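Local coordinates for protein ywnA (Bacillus subtilis subsp. subtilis, PDB 1XD7) that probably binds DNA through a winged helix-turn-helix domain of the Rrf2 family and regulates transcription, at residues A[49-54]-A[63-68]. Sequence-based numbering, arbitrary orientation.
Sequences KADILT and SLKKDP
Lys65 lays its long chain obliquely across Asp51. With CG anti to the backbone N (chi1 -170°) the chain runs extended as far as CE, then bends at its last torsion, leaving Lys65 NZ 3.3 Å from Asp51 OD2 in a long salt bridge, its exact placing doubtful. Both residues are exposed, and the methylenes of lysine span the gap to the carboxylate. Asp51, with positive phi, is the C' residue of the Schellman motif that ends helix 37-49, the last helix of the predicted helix-turn-helix. The chain then enters strand 53-54, which pairs antiparallel with strand 63-64 as the short hairpin, or wing, of a winged-helix fold. Thr54 N lies 2.8 Å from Ser63 O, and Ser63 N 2.9 Å from Thr54 O completes this hydrogen-bonded pair. Thr54 OG1 is anti to the backbone N (chi1 -175°), which turns Thr54 CG2 to Ser63 OG at 3.7 Å; beta-branched threonine suits a strand, and small serine leaves the methyl room. Lys65 N extends the ladder to Ile52 O, 2.9 Å away, from above the carbonyl plane. Leu53 and Leu64, the non-hydrogen-bonded pair, diverge at the root, yet Leu53 CD2 and Leu64 CD2 come to 3.5 Å; buried Leu53 and partly exposed Leu64 both pack on Leu15 and Ile18.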
ATOM      1  N   LYS A  49      -3.249  12.699 -20.086  1.00 49.26           N
ATOM      2  CA  LYS A  49      -4.681  12.497 -19.938  1.00 50.65           C
ATOM      3  C   LYS A  49      -5.108  13.215 -18.663  1.00 50.40           C
ATOM      4  O   LYS A  49      -6.179  13.808 -18.596  1.00 50.21           O
ATOM      5  CB  LYS A  49      -4.977  11.006 -19.828  1.00 52.57           C
ATOM      6  CG  LYS A  49      -6.288  10.561 -20.442  1.00 55.07           C
ATOM      7  CD  LYS A  49      -6.435   9.047 -20.280  1.00 58.13           C
ATOM      8  CE  LYS A  49      -7.671   8.500 -20.981  1.00 58.70           C
ATOM      9  NZ  LYS A  49      -7.560   8.608 -22.461  1.00 58.00           N
ATOM     10  N   ALA A  50      -4.249  13.165 -17.653  1.00 49.73           N
ATOM     11  CA  ALA A  50      -4.525  13.832 -16.388  1.00 48.84           C
ATOM     12  C   ALA A  50      -4.056  15.283 -16.500  1.00 48.85           C
ATOM     13  O   ALA A  50      -3.901  15.982 -15.502  1.00 48.13           O
ATOM     14  CB  ALA A  50      -3.788  13.131 -15.265  1.00 47.90           C
ATOM     15  N   ASP A  51      -3.842  15.723 -17.733  1.00 49.46           N
ATOM     16  CA  ASP A  51      -3.363  17.068 -18.020  1.00 49.70           C
ATOM     17  C   ASP A  51      -2.213  17.526 -17.146  1.00 48.24           C
ATOM     18  O   ASP A  51      -2.116  18.691 -16.790  1.00 47.56           O
ATOM     19  CB  ASP A  51      -4.499  18.084 -17.954  1.00 51.48           C
ATOM     20  CG  ASP A  51      -4.937  18.537 -19.333  1.00 54.55           C
ATOM     21  OD1 ASP A  51      -5.195  17.657 -20.186  1.00 56.36           O
ATOM     22  OD2 ASP A  51      -5.017  19.762 -19.572  1.00 55.26           O
ATOM     23  N   ILE A  52      -1.343  16.595 -16.786  1.00 47.95           N
ATOM     24  CA  ILE A  52      -0.181  16.951 -15.998  1.00 48.46           C
ATOM     25  C   ILE A  52       0.894  17.344 -17.003  1.00 50.06           C
ATOM     26  O   ILE A  52       1.759  18.180 -16.726  1.00 49.88           O
ATOM     27  CB  ILE A  52       0.335  15.776 -15.184  1.00 47.78           C
ATOM     28  CG1 ILE A  52      -0.643  15.474 -14.047  1.00 47.57           C
ATOM     29  CG2 ILE A  52       1.722  16.097 -14.661  1.00 48.19           C
ATOM     30  CD1 ILE A  52      -0.184  14.382 -13.119  1.00 46.02           C
ATOM     31  N   LEU A  53       0.817  16.737 -18.181  1.00 49.71           N
ATOM     32  CA  LEU A  53       1.763  17.004 -19.230  1.00 49.83           C
ATOM     33  C   LEU A  53       1.050  17.460 -20.453  1.00 51.97           C
ATOM     34  O   LEU A  53       0.023  16.894 -20.833  1.00 50.60           O
ATOM     35  CB  LEU A  53       2.542  15.758 -19.594  1.00 48.83           C
ATOM     36  CG  LEU A  53       3.578  15.315 -18.580  1.00 50.50           C
ATOM     37  CD1 LEU A  53       4.158  14.000 -19.049  1.00 50.25           C
ATOM     38  CD2 LEU A  53       4.661  16.377 -18.435  1.00 49.59           C
ATOM     39  N   THR A  54       1.606  18.496 -21.066  1.00 53.72           N
ATOM     40  CA  THR A  54       1.070  19.023 -22.296  1.00 56.06           C
ATOM     41  C   THR A  54       2.061  18.518 -23.324  1.00 57.77           C
ATOM     42  O   THR A  54       3.207  18.228 -22.997  1.00 57.06           O
ATOM     43  CB  THR A  54       1.056  20.556 -22.310  1.00 56.71           C
ATOM     44  OG1 THR A  54       0.409  21.004 -23.504  1.00 59.28           O
ATOM     45  CG2 THR A  54       2.472  21.111 -22.273  1.00 55.56           C
ATOM     46  N   SER A  63       5.973  18.159 -22.015  1.00 45.41           N
ATOM     47  CA  SER A  63       6.442  18.986 -20.925  1.00 45.59           C
ATOM     48  C   SER A  63       5.372  19.256 -19.881  1.00 45.46           C
ATOM     49  O   SER A  63       4.181  19.068 -20.125  1.00 46.48           O
ATOM     50  CB  SER A  63       6.995  20.291 -21.488  1.00 43.62           C
ATOM     51  OG  SER A  63       6.185  20.731 -22.554  1.00 43.53           O
ATOM     52  N   LEU A  64       5.816  19.702 -18.712  1.00 45.87           N
ATOM     53  CA  LEU A  64       4.917  19.992 -17.606  1.00 46.62           C
ATOM     54  C   LEU A  64       3.910  21.055 -17.964  1.00 47.41           C
ATOM     55  O   LEU A  64       4.263  22.083 -18.531  1.00 48.18           O
ATOM     56  CB  LEU A  64       5.704  20.455 -16.383  1.00 43.11           C
ATOM     57  CG  LEU A  64       6.833  19.537 -15.925  1.00 39.92           C
ATOM     58  CD1 LEU A  64       7.305  19.942 -14.527  1.00 36.02           C
ATOM     59  CD2 LEU A  64       6.341  18.102 -15.932  1.00 36.32           C
ATOM     60  N   LYS A  65       2.652  20.804 -17.631  1.00 48.64           N
ATOM     61  CA  LYS A  65       1.616  21.778 -17.908  1.00 49.82           C
ATOM     62  C   LYS A  65       1.764  22.847 -16.849  1.00 49.23           C
ATOM     63  O   LYS A  65       1.447  24.008 -17.081  1.00 50.57           O
ATOM     64  CB  LYS A  65       0.229  21.154 -17.815  1.00 51.77           C
ATOM     65  CG  LYS A  65      -0.883  22.062 -18.324  1.00 54.78           C
ATOM     66  CD  LYS A  65      -2.226  21.335 -18.346  1.00 56.41           C
ATOM     67  CE  LYS A  65      -3.264  22.086 -19.169  1.00 56.51           C
ATOM     68  NZ  LYS A  65      -2.898  22.131 -20.616  1.00 57.66           N
ATOM     69  N   LYS A  66       2.259  22.450 -15.683  1.00 48.39           N
ATOM     70  CA  LYS A  66       2.457  23.399 -14.602  1.00 48.59           C
ATOM     71  C   LYS A  66       3.806  23.255 -13.935  1.00 48.27           C
ATOM     72  O   LYS A  66       4.581  22.349 -14.229  1.00 48.65           O
ATOM     73  CB  LYS A  66       1.365  23.263 -13.535  1.00 50.19           C
ATOM     74  CG  LYS A  66       1.137  21.845 -13.027  1.00 52.03           C
ATOM     75  CD  LYS A  66       0.416  21.794 -11.666  1.00 51.72           C
ATOM     76  CE  LYS A  66      -0.714  22.796 -11.546  1.00 53.18           C
ATOM     77  NZ  LYS A  66      -1.588  22.806 -12.748  1.00 53.31           N
ATOM     78  N   ASP A  67       4.068  24.166 -13.017  1.00 47.38           N
ATOM     79  CA  ASP A  67       5.302  24.180 -12.279  1.00 47.44           C
ATOM     80  C   ASP A  67       5.386  23.052 -11.252  1.00 47.60           C
ATOM     81  O   ASP A  67       4.427  22.776 -10.532  1.00 49.91           O
ATOM     82  CB  ASP A  67       5.435  25.518 -11.579  1.00 49.46           C
ATOM     83  CG  ASP A  67       6.743  25.660 -10.871  1.00 52.55           C
ATOM     84  OD1 ASP A  67       6.981  24.912  -9.899  1.00 53.23           O
ATOM     85  OD2 ASP A  67       7.542  26.521 -11.297  1.00 55.89           O
ATOM     86  N   PRO A  68       6.555  22.405 -11.157  1.00 45.86           N
ATOM     87  CA  PRO A  68       6.895  21.297 -10.258  1.00 44.87           C
ATOM     88  C   PRO A  68       6.482  21.510  -8.806  1.00 45.42           C
ATOM     89  O   PRO A  68       6.332  20.553  -8.033  1.00 44.00           O
ATOM     90  CB  PRO A  68       8.411  21.213 -10.385  1.00 43.98           C
ATOM     91  CG  PRO A  68       8.647  21.626 -11.787  1.00 44.49           C
ATOM     92  CD  PRO A  68       7.719  22.784 -11.979  1.00 44.77           C
TER